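Local coordinates for 49 protein (Murid herpesvirus 4, PDB 6A4V), which probably helps the virus replicate by interacting with the host enzyme poly(ADP-ribose) polymerase 1 (PARP-1), at residues P42-V47 with V244-L249; H49-I54 with L66-V71; V71-C76 with A248-H253. All coordinates share one frame; numbering follows the deposited sequence.

Interaction 1. Residues P42-V47 with V244-L249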
ATOM      1  N   PRO B  42      -2.741  -5.511 -14.174  1.00 40.27           N
ATOM      2  CA  PRO B  42      -2.060  -5.827 -15.429  1.00 33.00           C
ATOM      3  C   PRO B  42      -2.800  -6.880 -16.244  1.00 37.21           C
ATOM      4  O   PRO B  42      -3.685  -7.619 -15.701  1.00 33.62           O
ATOM      5  CB  PRO B  42      -0.745  -6.379 -14.841  1.00 31.55           C
ATOM      6  CG  PRO B  42      -1.190  -7.173 -13.657  1.00 36.07           C
ATOM      7  CD  PRO B  42      -2.325  -6.388 -13.056  1.00 32.77           C
ATOM      8  N   SER B  43      -2.433  -7.008 -17.519  1.00 38.78           N
ATOM      9  CA  SER B  43      -2.955  -8.083 -18.385  1.00 42.14           C
ATOM     10  C   SER B  43      -2.207  -9.391 -18.098  1.00 41.30           C
ATOM     11  O   SER B  43      -0.964  -9.354 -17.936  1.00 38.93           O
ATOM     12  CB  SER B  43      -2.733  -7.712 -19.843  1.00 43.74           C
ATOM     13  OG  SER B  43      -1.370  -7.286 -20.004  1.00 46.29           O
ATOM     14  N   LEU B  44      -2.890 -10.537 -18.138  1.00 46.42           N
ATOM     15  CA  LEU B  44      -2.168 -11.865 -18.160  1.00 50.77           C
ATOM     16  C   LEU B  44      -1.096 -11.842 -19.256  1.00 58.38           C
ATOM     17  O   LEU B  44       0.006 -12.378 -19.085  1.00 47.62           O
ATOM     18  CB  LEU B  44      -3.118 -13.042 -18.392  1.00 55.94           C
ATOM     19  CG  LEU B  44      -3.998 -13.430 -17.203  1.00 81.12           C
ATOM     20  CD1 LEU B  44      -5.182 -14.280 -17.644  1.00 90.81           C
ATOM     21  CD2 LEU B  44      -3.206 -14.154 -16.128  1.00 85.15           C
ATOM     22  N   GLU B  45      -1.435 -11.208 -20.375  1.00 61.94           N
ATOM     23  CA  GLU B  45      -0.612 -11.217 -21.558  1.00 68.31           C
ATOM     24  C   GLU B  45       0.778 -10.677 -21.205  1.00 64.08           C
ATOM     25  O   GLU B  45       1.783 -11.343 -21.451  1.00 60.33           O
ATOM     26  CB  GLU B  45      -1.308 -10.443 -22.682  1.00 83.06           C
ATOM     27  CG  GLU B  45      -2.644 -11.057 -23.129  1.00 97.37           C
ATOM     28  CD  GLU B  45      -2.637 -12.424 -23.826  1.00 94.82           C
ATOM     29  OE1 GLU B  45      -1.979 -13.370 -23.327  1.00 89.42           O
ATOM     30  OE2 GLU B  45      -3.322 -12.554 -24.870  1.00 92.01           O
ATOM     31  N   SER B  46       0.823  -9.496 -20.589  1.00 56.95           N
ATOM     32  CA  SER B  46       2.102  -8.921 -20.118  1.00 57.39           C
ATOM     33  C   SER B  46       2.849  -9.882 -19.172  1.00 53.08           C
ATOM     34  O   SER B  46       4.060  -9.949 -19.204  1.00 72.33           O
ATOM     35  CB  SER B  46       1.887  -7.578 -19.459  1.00 61.19           C
ATOM     36  OG  SER B  46       1.237  -7.708 -18.186  1.00 67.05           O
ATOM     37  N   VAL B  47       2.138 -10.552 -18.263  1.00 56.82           N
ATOM     38  CA  VAL B  47       2.794 -11.347 -17.203  1.00 57.09           C
ATOM     39  C   VAL B  47       3.383 -12.611 -17.842  1.00 54.21           C
ATOM     40  O   VAL B  47       4.474 -13.085 -17.525  1.00 46.90           O
ATOM     41  CB  VAL B  47       1.804 -11.713 -16.080  1.00 51.87           C
ATOM     42  CG1 VAL B  47       2.454 -12.589 -15.029  1.00 50.44           C
ATOM     43  CG2 VAL B  47       1.166 -10.482 -15.445  1.00 48.01           C
ATOM     44  N   VAL B 244      -8.777 -13.039  -8.976  1.00 28.94           N
ATOM     45  CA  VAL B 244      -8.992 -14.514  -8.948  1.00 30.63           C
ATOM     46  C   VAL B 244      -7.998 -15.243  -9.860  1.00 31.01           C
ATOM     47  O   VAL B 244      -7.348 -16.199  -9.434  1.00 26.56           O
ATOM     48  CB  VAL B 244     -10.445 -14.864  -9.280  1.00 31.01           C
ATOM     49  CG1 VAL B 244     -10.572 -16.336  -9.460  1.00 32.81           C
ATOM     50  CG2 VAL B 244     -11.379 -14.351  -8.172  1.00 29.44           C
ATOM     51  N   ALA B 245      -7.908 -14.838 -11.132  1.00 28.41           N
ATOM     52  CA  ALA B 245      -6.958 -15.476 -12.063  1.00 27.02           C
ATOM     53  C   ALA B 245      -5.580 -15.427 -11.449  1.00 29.79           C
ATOM     54  O   ALA B 245      -4.860 -16.421 -11.377  1.00 33.51           O
ATOM     55  CB  ALA B 245      -6.919 -14.778 -13.409  1.00 27.14           C
ATOM     56  N   PHE B 246      -5.168 -14.243 -11.007  1.00 34.15           N
ATOM     57  CA  PHE B 246      -3.761 -14.130 -10.609  1.00 29.30           C
ATOM     58  C   PHE B 246      -3.495 -14.915  -9.306  1.00 26.13           C
ATOM     59  O   PHE B 246      -2.366 -15.496  -9.094  1.00 22.66           O
ATOM     60  CB  PHE B 246      -3.400 -12.660 -10.555  1.00 30.83           C
ATOM     61  CG  PHE B 246      -3.027 -12.056 -11.877  1.00 32.47           C
ATOM     62  CD1 PHE B 246      -1.837 -12.407 -12.483  1.00 34.93           C
ATOM     63  CD2 PHE B 246      -3.796 -11.048 -12.425  1.00 40.97           C
ATOM     64  CE1 PHE B 246      -1.472 -11.839 -13.682  1.00 40.23           C
ATOM     65  CE2 PHE B 246      -3.428 -10.463 -13.617  1.00 48.21           C
ATOM     66  CZ  PHE B 246      -2.260 -10.850 -14.240  1.00 44.85           C
ATOM     67  N   ASN B 247      -4.530 -15.011  -8.457  1.00 24.68           N
ATOM     68  CA  ASN B 247      -4.458 -15.822  -7.222  1.00 30.65           C
ATOM     69  C   ASN B 247      -4.292 -17.309  -7.587  1.00 29.26           C
ATOM     70  O   ASN B 247      -3.474 -18.020  -7.017  1.00 34.86           O
ATOM     71  CB  ASN B 247      -5.584 -15.513  -6.204  1.00 27.96           C
ATOM     72  CG  ASN B 247      -5.301 -14.285  -5.347  1.00 32.74           C
ATOM     73  OD1 ASN B 247      -4.555 -14.334  -4.385  1.00 31.96           O
ATOM     74  ND2 ASN B 247      -5.793 -13.136  -5.758  1.00 42.07           N
ATOM     75  N   ALA B 248      -5.125 -17.836  -8.466  1.00 36.23           N
ATOM     76  CA  ALA B 248      -4.946 -19.226  -9.086  1.00 30.14           C
ATOM     77  C   ALA B 248      -3.520 -19.418  -9.610  1.00 28.06           C
ATOM     78  O   ALA B 248      -2.707 -20.306  -9.238  1.00 34.79           O
ATOM     79  CB  ALA B 248      -5.909 -19.282 -10.214  1.00 29.64           C
ATOM     80  N   LEU B 249      -3.135 -18.451 -10.409  1.00 25.01           N
ATOM     81  CA  LEU B 249      -1.933 -18.562 -11.120  1.00 27.98           C
ATOM     82  C   LEU B 249      -0.821 -18.604 -10.089  1.00 25.85           C
ATOM     83  O   LEU B 249       0.074 -19.328 -10.282  1.00 33.02           O
ATOM     84  CB  LEU B 249      -1.861 -17.407 -12.109  1.00 29.06           C
ATOM     85  CG  LEU B 249      -0.910 -17.517 -13.300  1.00 41.62           C
ATOM     86  CD1 LEU B 249      -1.131 -18.784 -14.108  1.00 42.59           C
ATOM     87  CD2 LEU B 249      -1.052 -16.273 -14.198  1.00 35.69           C
TER
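F246 sets CG beside its backbone N and anti to the carbonyl carbon (chi1 -83°), which sends the ring from helix 238-262 straight at the first turn of helix 44-57. L44 and V47 each meet it with one methyl. In L44 the first torsion likewise puts CG anti to the carbonyl carbon, and CD2 ends up over one face of the ring, a CH-pi contact 4.1 Å from the F246 centroid and 25° off the normal, displaced toward the rim. V47 instead works at the ring edge: its CG2, close to the ring plane, lies 3.5 Å from F246 CE1. Farther round the same edge comes the carbonyl O of P42, 3.5 Å from F246 CE2, while P42 CG stands off the ring plane on the other side from L44 CD2, 3.9 Å from F246 CZ. The L44 methyl has a second neighbour, L249 CD2, at 3.6 Å from L44 CD2, so it bridges two side chains one turn apart on the partner helix. Behind these apolar contacts the start of the helix is fixed by serines. S43 OG accepts from S46 N at 3.2 Å, with an N-H...O angle of 159°, and S46 OG returns a 2.8 Å bond to S43 O on a lone pair in the carbonyl plane. L72 and L79 of helix 61-85 also touch F246. This is a serine N-cap whose first helical turn, with the proline leading into it, is packed against an aromatic side chain of a sequence-distant helix in an almost entirely helical fold.

Interaction 2. Residues H49-I54 with L66-V71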
ATOM      1  N   HIS B  49       4.437 -12.587 -20.793  1.00 61.89           N
ATOM      2  CA  HIS B  49       5.680 -12.100 -21.392  1.00 74.65           C
ATOM      3  C   HIS B  49       6.795 -12.080 -20.332  1.00 74.75           C
ATOM      4  O   HIS B  49       7.824 -12.710 -20.522  1.00 79.10           O
ATOM      5  CB  HIS B  49       5.480 -10.737 -22.083  1.00 85.51           C
ATOM      6  CG  HIS B  49       6.704 -10.162 -22.728  1.00 92.58           C
ATOM      7  ND1 HIS B  49       7.521  -9.230 -22.086  1.00108.66           N
ATOM      8  CD2 HIS B  49       7.239 -10.343 -23.958  1.00100.10           C
ATOM      9  CE1 HIS B  49       8.506  -8.870 -22.891  1.00100.65           C
ATOM     10  NE2 HIS B  49       8.355  -9.542 -24.049  1.00103.36           N
ATOM     11  N   THR B  50       6.596 -11.388 -19.201  1.00 65.58           N
ATOM     12  CA  THR B  50       7.637 -11.386 -18.179  1.00 66.61           C
ATOM     13  C   THR B  50       8.103 -12.824 -17.884  1.00 63.04           C
ATOM     14  O   THR B  50       9.259 -13.020 -17.480  1.00 58.46           O
ATOM     15  CB  THR B  50       7.204 -10.714 -16.869  1.00 66.91           C
ATOM     16  OG1 THR B  50       6.617  -9.431 -17.095  1.00 74.50           O
ATOM     17  CG2 THR B  50       8.370 -10.532 -15.921  1.00 69.60           C
ATOM     18  N   PHE B  51       7.224 -13.828 -18.059  1.00 56.42           N
ATOM     19  CA  PHE B  51       7.525 -15.193 -17.583  1.00 60.81           C
ATOM     20  C   PHE B  51       8.541 -15.836 -18.514  1.00 62.84           C
ATOM     21  O   PHE B  51       9.569 -16.318 -18.051  1.00 58.93           O
ATOM     22  CB  PHE B  51       6.272 -16.067 -17.497  1.00 52.68           C
ATOM     23  CG  PHE B  51       5.512 -15.936 -16.204  1.00 52.37           C
ATOM     24  CD1 PHE B  51       5.944 -15.073 -15.204  1.00 50.59           C
ATOM     25  CD2 PHE B  51       4.330 -16.632 -16.009  1.00 55.96           C
ATOM     26  CE1 PHE B  51       5.244 -14.958 -14.017  1.00 52.32           C
ATOM     27  CE2 PHE B  51       3.600 -16.472 -14.832  1.00 62.02           C
ATOM     28  CZ  PHE B  51       4.066 -15.642 -13.836  1.00 55.47           C
ATOM     29  N   CYS B  52       8.195 -15.806 -19.803  1.00 72.64           N
ATOM     30  CA  CYS B  52       9.011 -16.224 -20.914  1.00 84.06           C
ATOM     31  C   CYS B  52      10.367 -15.509 -20.883  1.00 76.39           C
ATOM     32  O   CYS B  52      11.367 -16.123 -21.220  1.00 93.54           O
ATOM     33  CB  CYS B  52       8.275 -15.987 -22.230  1.00 84.59           C
ATOM     34  SG  CYS B  52       6.804 -17.041 -22.413  1.00105.76           S
ATOM     35  N   VAL B  53      10.391 -14.236 -20.477  1.00 67.70           N
ATOM     36  CA  VAL B  53      11.649 -13.513 -20.291  1.00 79.08           C
ATOM     37  C   VAL B  53      12.450 -14.263 -19.223  1.00 84.86           C
ATOM     38  O   VAL B  53      13.534 -14.757 -19.501  1.00 97.43           O
ATOM     39  CB  VAL B  53      11.425 -12.030 -19.920  1.00 82.99           C
ATOM     40  CG1 VAL B  53      12.682 -11.337 -19.403  1.00 72.58           C
ATOM     41  CG2 VAL B  53      10.839 -11.249 -21.089  1.00 92.08           C
ATOM     42  N   ILE B  54      11.861 -14.370 -18.025  1.00 79.44           N
ATOM     43  CA  ILE B  54      12.431 -15.070 -16.875  1.00 79.41           C
ATOM     44  C   ILE B  54      12.926 -16.466 -17.292  1.00 77.86           C
ATOM     45  O   ILE B  54      14.022 -16.871 -16.934  1.00 84.99           O
ATOM     46  CB  ILE B  54      11.392 -15.176 -15.735  1.00 73.35           C
ATOM     47  CG1 ILE B  54      11.120 -13.831 -15.052  1.00 65.12           C
ATOM     48  CG2 ILE B  54      11.818 -16.227 -14.718  1.00 77.80           C
ATOM     49  CD1 ILE B  54       9.782 -13.759 -14.329  1.00 60.72           C
ATOM     50  N   LEU B  66      10.674 -19.256  -8.777  1.00 32.31           N
ATOM     51  CA  LEU B  66      10.660 -18.398  -7.671  1.00 36.66           C
ATOM     52  C   LEU B  66      10.503 -16.941  -8.105  1.00 41.06           C
ATOM     53  O   LEU B  66       9.679 -16.245  -7.515  1.00 48.20           O
ATOM     54  CB  LEU B  66      11.933 -18.585  -6.870  1.00 34.70           C
ATOM     55  CG  LEU B  66      11.878 -19.829  -6.013  1.00 40.08           C
ATOM     56  CD1 LEU B  66      13.235 -20.025  -5.367  1.00 44.32           C
ATOM     57  CD2 LEU B  66      10.778 -19.682  -4.968  1.00 36.69           C
ATOM     58  N   CYS B  67      11.264 -16.513  -9.121  1.00 41.45           N
ATOM     59  CA  CYS B  67      11.054 -15.175  -9.689  1.00 42.31           C
ATOM     60  C   CYS B  67       9.554 -15.058 -10.017  1.00 41.02           C
ATOM     61  O   CYS B  67       8.925 -14.132  -9.651  1.00 43.60           O
ATOM     62  CB  CYS B  67      11.949 -14.964 -10.913  1.00 46.03           C
ATOM     63  SG  CYS B  67      13.730 -15.120 -10.563  1.00 53.29           S
ATOM     64  N   LYS B  68       8.990 -16.079 -10.670  1.00 42.04           N
ATOM     65  CA  LYS B  68       7.668 -15.992 -11.218  1.00 34.72           C
ATOM     66  C   LYS B  68       6.704 -15.752 -10.064  1.00 35.61           C
ATOM     67  O   LYS B  68       5.805 -14.900 -10.182  1.00 34.95           O
ATOM     68  CB  LYS B  68       7.274 -17.263 -11.980  1.00 35.70           C
ATOM     69  CG  LYS B  68       8.096 -17.576 -13.221  1.00 40.93           C
ATOM     70  CD  LYS B  68       7.308 -18.020 -14.493  1.00 46.12           C
ATOM     71  CE  LYS B  68       8.036 -19.081 -15.313  1.00 53.41           C
ATOM     72  NZ  LYS B  68       7.178 -20.271 -15.577  1.00 53.60           N
ATOM     73  N   LEU B  69       6.994 -16.416  -8.943  1.00 33.64           N
ATOM     74  CA  LEU B  69       6.242 -16.378  -7.762  1.00 29.90           C
ATOM     75  C   LEU B  69       6.350 -15.023  -7.093  1.00 31.49           C
ATOM     76  O   LEU B  69       5.397 -14.632  -6.444  1.00 34.13           O
ATOM     77  CB  LEU B  69       6.709 -17.464  -6.793  1.00 31.40           C
ATOM     78  CG  LEU B  69       6.160 -18.855  -7.130  1.00 32.29           C
ATOM     79  CD1 LEU B  69       6.855 -19.922  -6.309  1.00 29.25           C
ATOM     80  CD2 LEU B  69       4.648 -18.897  -6.978  1.00 28.79           C
ATOM     81  N   GLN B  70       7.536 -14.419  -7.142  1.00 40.03           N
ATOM     82  CA  GLN B  70       7.769 -13.115  -6.528  1.00 40.29           C
ATOM     83  C   GLN B  70       6.973 -12.063  -7.278  1.00 34.03           C
ATOM     84  O   GLN B  70       6.171 -11.322  -6.642  1.00 42.31           O
ATOM     85  CB  GLN B  70       9.252 -12.789  -6.533  1.00 49.26           C
ATOM     86  CG  GLN B  70       9.960 -13.526  -5.420  1.00 48.05           C
ATOM     87  CD  GLN B  70      11.447 -13.283  -5.420  1.00 57.39           C
ATOM     88  OE1 GLN B  70      12.106 -13.313  -6.465  1.00 77.18           O
ATOM     89  NE2 GLN B  70      11.987 -13.054  -4.232  1.00 51.27           N
ATOM     90  N   VAL B  71       6.995 -12.166  -8.618  1.00 26.46           N
ATOM     91  CA  VAL B  71       6.179 -11.318  -9.433  1.00 25.65           C
ATOM     92  C   VAL B  71       4.713 -11.520  -9.086  1.00 32.74           C
ATOM     93  O   VAL B  71       3.986 -10.523  -9.058  1.00 30.01           O
ATOM     94  CB  VAL B  71       6.328 -11.605 -10.930  1.00 28.92           C
ATOM     95  CG1 VAL B  71       5.202 -10.965 -11.705  1.00 27.13           C
ATOM     96  CG2 VAL B  71       7.692 -11.134 -11.417  1.00 39.60           C
TER
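F51 and K68 make the tight part of this contact: the lysine hydrocarbon chain lies across one face of the phenyl ring. K68 CD sits 3.4 Å from the F51 centroid and 20° off the ring normal, a close CH-pi contact, and its shortest approach is 3.2 Å to F51 CG. The first torsion of K68 sets CG beside the backbone N, and the bend at chi2 (-136°) lays CD over the face, with CB and CG also near the ring; K68 CB reaches F51 CE1 at 3.7 Å. Beyond the methylenes the ammonium has only a long, weak ion pair with D55. The I54 side is slacker. Its CG2 meets C67 CB at 4.0 Å, and its CD1 comes only within 4.4 Å of V71 CG2, an ordinary apolar contact where the surface is partly exposed. The two helical segments run nearly antiparallel, their axes 10.0 Å apart at an angle of 154°, as consecutive helices 44-57 and 61-85 forming an alpha-alpha hairpin. Helix 61-85 is covered from other directions too: L69 packs against F250, H253 and V254 of helix 238-262, and L66 and L69 both touch L305 of helix 295-312.

Interaction 3. Residues V71-C76 with A248-H253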
ATOM      1  N   VAL B  71       6.995 -12.166  -8.618  1.00 26.46           N
ATOM      2  CA  VAL B  71       6.179 -11.318  -9.433  1.00 25.65           C
ATOM      3  C   VAL B  71       4.713 -11.520  -9.086  1.00 32.74           C
ATOM      4  O   VAL B  71       3.986 -10.523  -9.058  1.00 30.01           O
ATOM      5  CB  VAL B  71       6.328 -11.605 -10.930  1.00 28.92           C
ATOM      6  CG1 VAL B  71       5.202 -10.965 -11.705  1.00 27.13           C
ATOM      7  CG2 VAL B  71       7.692 -11.134 -11.417  1.00 39.60           C
ATOM      8  N   LEU B  72       4.279 -12.789  -8.922  1.00 33.91           N
ATOM      9  CA  LEU B  72       2.864 -12.986  -8.682  1.00 31.65           C
ATOM     10  C   LEU B  72       2.486 -12.538  -7.286  1.00 29.84           C
ATOM     11  O   LEU B  72       1.352 -12.110  -7.072  1.00 26.63           O
ATOM     12  CB  LEU B  72       2.461 -14.430  -8.899  1.00 33.77           C
ATOM     13  CG  LEU B  72       2.363 -14.839 -10.347  1.00 33.24           C
ATOM     14  CD1 LEU B  72       2.184 -16.318 -10.424  1.00 41.19           C
ATOM     15  CD2 LEU B  72       1.221 -14.137 -11.033  1.00 36.13           C
ATOM     16  N   CYS B  73       3.406 -12.677  -6.315  1.00 30.68           N
ATOM     17  CA  CYS B  73       3.090 -12.196  -4.954  1.00 24.91           C
ATOM     18  C   CYS B  73       2.845 -10.669  -4.878  1.00 25.76           C
ATOM     19  O   CYS B  73       1.891 -10.139  -4.170  1.00 29.99           O
ATOM     20  CB  CYS B  73       4.272 -12.502  -4.050  1.00 29.34           C
ATOM     21  SG  CYS B  73       3.695 -12.459  -2.363  1.00 32.43           S
ATOM     22  N   LYS B  74       3.737  -9.888  -5.499  1.00 29.71           N
ATOM     23  CA  LYS B  74       3.545  -8.437  -5.552  1.00 31.66           C
ATOM     24  C   LYS B  74       2.191  -8.164  -6.200  1.00 35.40           C
ATOM     25  O   LYS B  74       1.313  -7.452  -5.630  1.00 38.84           O
ATOM     26  CB  LYS B  74       4.685  -7.802  -6.318  1.00 36.90           C
ATOM     27  CG  LYS B  74       5.922  -7.619  -5.439  1.00 48.40           C
ATOM     28  CD  LYS B  74       7.223  -8.037  -6.110  1.00 54.52           C
ATOM     29  CE  LYS B  74       8.401  -8.041  -5.148  1.00 62.91           C
ATOM     30  NZ  LYS B  74       9.504  -8.923  -5.601  1.00 73.47           N
ATOM     31  N   ILE B  75       2.005  -8.762  -7.370  1.00 30.16           N
ATOM     32  CA  ILE B  75       0.843  -8.410  -8.163  1.00 32.09           C
ATOM     33  C   ILE B  75      -0.404  -8.700  -7.357  1.00 27.39           C
ATOM     34  O   ILE B  75      -1.234  -7.845  -7.177  1.00 32.42           O
ATOM     35  CB  ILE B  75       0.801  -9.110  -9.518  1.00 31.05           C
ATOM     36  CG1 ILE B  75       1.826  -8.473 -10.443  1.00 29.51           C
ATOM     37  CG2 ILE B  75      -0.632  -9.010 -10.072  1.00 34.17           C
ATOM     38  CD1 ILE B  75       1.991  -9.207 -11.781  1.00 35.67           C
ATOM     39  N   CYS B  76      -0.506  -9.889  -6.796  1.00 31.22           N
ATOM     40  CA  CYS B  76      -1.745 -10.223  -5.996  1.00 28.82           C
ATOM     41  C   CYS B  76      -1.974  -9.263  -4.816  1.00 27.35           C
ATOM     42  O   CYS B  76      -3.101  -8.874  -4.499  1.00 36.83           O
ATOM     43  CB  CYS B  76      -1.638 -11.661  -5.487  1.00 32.23           C
ATOM     44  SG  CYS B  76      -1.801 -12.894  -6.798  1.00 38.01           S
ATOM     45  N   ALA B 248      -5.125 -17.836  -8.466  1.00 36.23           N
ATOM     46  CA  ALA B 248      -4.946 -19.226  -9.086  1.00 30.14           C
ATOM     47  C   ALA B 248      -3.520 -19.418  -9.610  1.00 28.06           C
ATOM     48  O   ALA B 248      -2.707 -20.306  -9.238  1.00 34.79           O
ATOM     49  CB  ALA B 248      -5.909 -19.282 -10.214  1.00 29.64           C
ATOM     50  N   LEU B 249      -3.135 -18.451 -10.409  1.00 25.01           N
ATOM     51  CA  LEU B 249      -1.933 -18.562 -11.120  1.00 27.98           C
ATOM     52  C   LEU B 249      -0.821 -18.604 -10.089  1.00 25.85           C
ATOM     53  O   LEU B 249       0.074 -19.328 -10.282  1.00 33.02           O
ATOM     54  CB  LEU B 249      -1.861 -17.407 -12.109  1.00 29.06           C
ATOM     55  CG  LEU B 249      -0.910 -17.517 -13.300  1.00 41.62           C
ATOM     56  CD1 LEU B 249      -1.131 -18.784 -14.108  1.00 42.59           C
ATOM     57  CD2 LEU B 249      -1.052 -16.273 -14.198  1.00 35.69           C
ATOM     58  N   PHE B 250      -0.953 -17.896  -8.949  1.00 33.39           N
ATOM     59  CA  PHE B 250       0.098 -17.894  -7.893  1.00 27.96           C
ATOM     60  C   PHE B 250       0.024 -19.207  -7.106  1.00 33.73           C
ATOM     61  O   PHE B 250       1.048 -19.877  -6.799  1.00 26.21           O
ATOM     62  CB  PHE B 250      -0.058 -16.615  -7.075  1.00 33.85           C
ATOM     63  CG  PHE B 250       0.782 -16.497  -5.837  1.00 30.58           C
ATOM     64  CD1 PHE B 250       2.154 -16.560  -5.915  1.00 32.76           C
ATOM     65  CD2 PHE B 250       0.197 -16.206  -4.607  1.00 43.12           C
ATOM     66  CE1 PHE B 250       2.928 -16.534  -4.773  1.00 30.37           C
ATOM     67  CE2 PHE B 250       0.981 -16.052  -3.470  1.00 44.74           C
ATOM     68  CZ  PHE B 250       2.352 -16.269  -3.553  1.00 40.03           C
ATOM     69  N   LYS B 251      -1.168 -19.544  -6.643  1.00 25.80           N
ATOM     70  CA  LYS B 251      -1.273 -20.825  -5.859  1.00 35.75           C
ATOM     71  C   LYS B 251      -0.744 -22.057  -6.635  1.00 33.69           C
ATOM     72  O   LYS B 251      -0.160 -22.953  -6.100  1.00 39.72           O
ATOM     73  CB  LYS B 251      -2.748 -21.069  -5.563  1.00 32.47           C
ATOM     74  CG  LYS B 251      -3.045 -22.242  -4.651  1.00 44.25           C
ATOM     75  CD  LYS B 251      -4.348 -22.944  -5.038  1.00 52.14           C
ATOM     76  CE  LYS B 251      -5.518 -22.024  -5.317  1.00 50.29           C
ATOM     77  NZ  LYS B 251      -6.729 -22.847  -5.576  1.00 54.45           N
ATOM     78  N   ASN B 252      -1.104 -22.167  -7.920  1.00 41.95           N
ATOM     79  CA  ASN B 252      -0.722 -23.292  -8.752  1.00 34.27           C
ATOM     80  C   ASN B 252       0.786 -23.270  -9.066  1.00 33.31           C
ATOM     81  O   ASN B 252       1.431 -24.375  -9.234  1.00 37.26           O
ATOM     82  CB  ASN B 252      -1.604 -23.357  -9.997  1.00 28.56           C
ATOM     83  CG  ASN B 252      -3.019 -23.742  -9.656  1.00 27.62           C
ATOM     84  OD1 ASN B 252      -3.233 -24.770  -8.986  1.00 23.23           O
ATOM     85  ND2 ASN B 252      -3.999 -23.003 -10.194  1.00 24.79           N
ATOM     86  N   HIS B 253       1.405 -22.098  -9.123  1.00 29.62           N
ATOM     87  CA  HIS B 253       2.838 -22.120  -9.397  1.00 29.68           C
ATOM     88  C   HIS B 253       3.549 -22.463  -8.116  1.00 33.09           C
ATOM     89  O   HIS B 253       4.622 -23.031  -8.217  1.00 23.10           O
ATOM     90  CB  HIS B 253       3.425 -20.857  -9.983  1.00 31.25           C
ATOM     91  CG  HIS B 253       3.304 -20.719 -11.457  1.00 38.89           C
ATOM     92  ND1 HIS B 253       4.200 -21.320 -12.332  1.00 31.92           N
ATOM     93  CD2 HIS B 253       2.466 -19.953 -12.199  1.00 36.75           C
ATOM     94  CE1 HIS B 253       3.878 -20.945 -13.556  1.00 47.75           C
ATOM     95  NE2 HIS B 253       2.789 -20.134 -13.509  1.00 41.25           N
TER
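The backbone N of H253 is shared by two carbonyls of its own helix, L249 O at 3.3 Å and, weakly, F250 O at 3.2 Å, and L72 from the other helix packs on this same turn. L72 CD1 comes 3.6 Å from F250 CA, also touching L249 O, and reaches the imidazole at H253 CD2, 4.1 Å away. ND1 of that imidazole is hydrogen-bonded to E256, farther along the same helix. F250 answers with its ring. Placing CG anti to the backbone N (chi1 172°) swings the phenyl toward helix 61-85, and F250 CD1 settles 3.7 Å from L72 CB. Backbone N of C73 lies above one face of the ring, displaced toward the rim. Two cysteines add sulfur-aromatic contacts, both oblique: C73 SG is 5.0 Å from the F250 centroid and C76 SG 5.3 Å. C76 SG also packs on F250 CB, so it follows the side chain back toward its root. Nearby, I301 of helix 295-312 touches both F250 and C73, helping to bury the aromatic group. The segment axes approach to 9.5 Å at 148°, an antiparallel helix pair packed through leucine, phenylalanine and cysteine side chains, as in the interior of a helical bundle.

Three helices account for all the contacts: 44-57 takes part in interactions 1 and 2, 61-85 in interactions 2 and 3, and 238-262 in interactions 1 and 3, so each pair of helices is joined once. The centres of interactions 1 and 3 are about 8 Å apart, those of 2 and 3 about 10 Å, and those of 1 and 2 about 12 Å. Interaction 2 is local in sequence and nested within the long loop closed by interaction 1; interaction 3 follows it along the chain and ends on the same part of helix 238-262. The N-terminal hairpin is thereby tied to a helix from the later part of the chain.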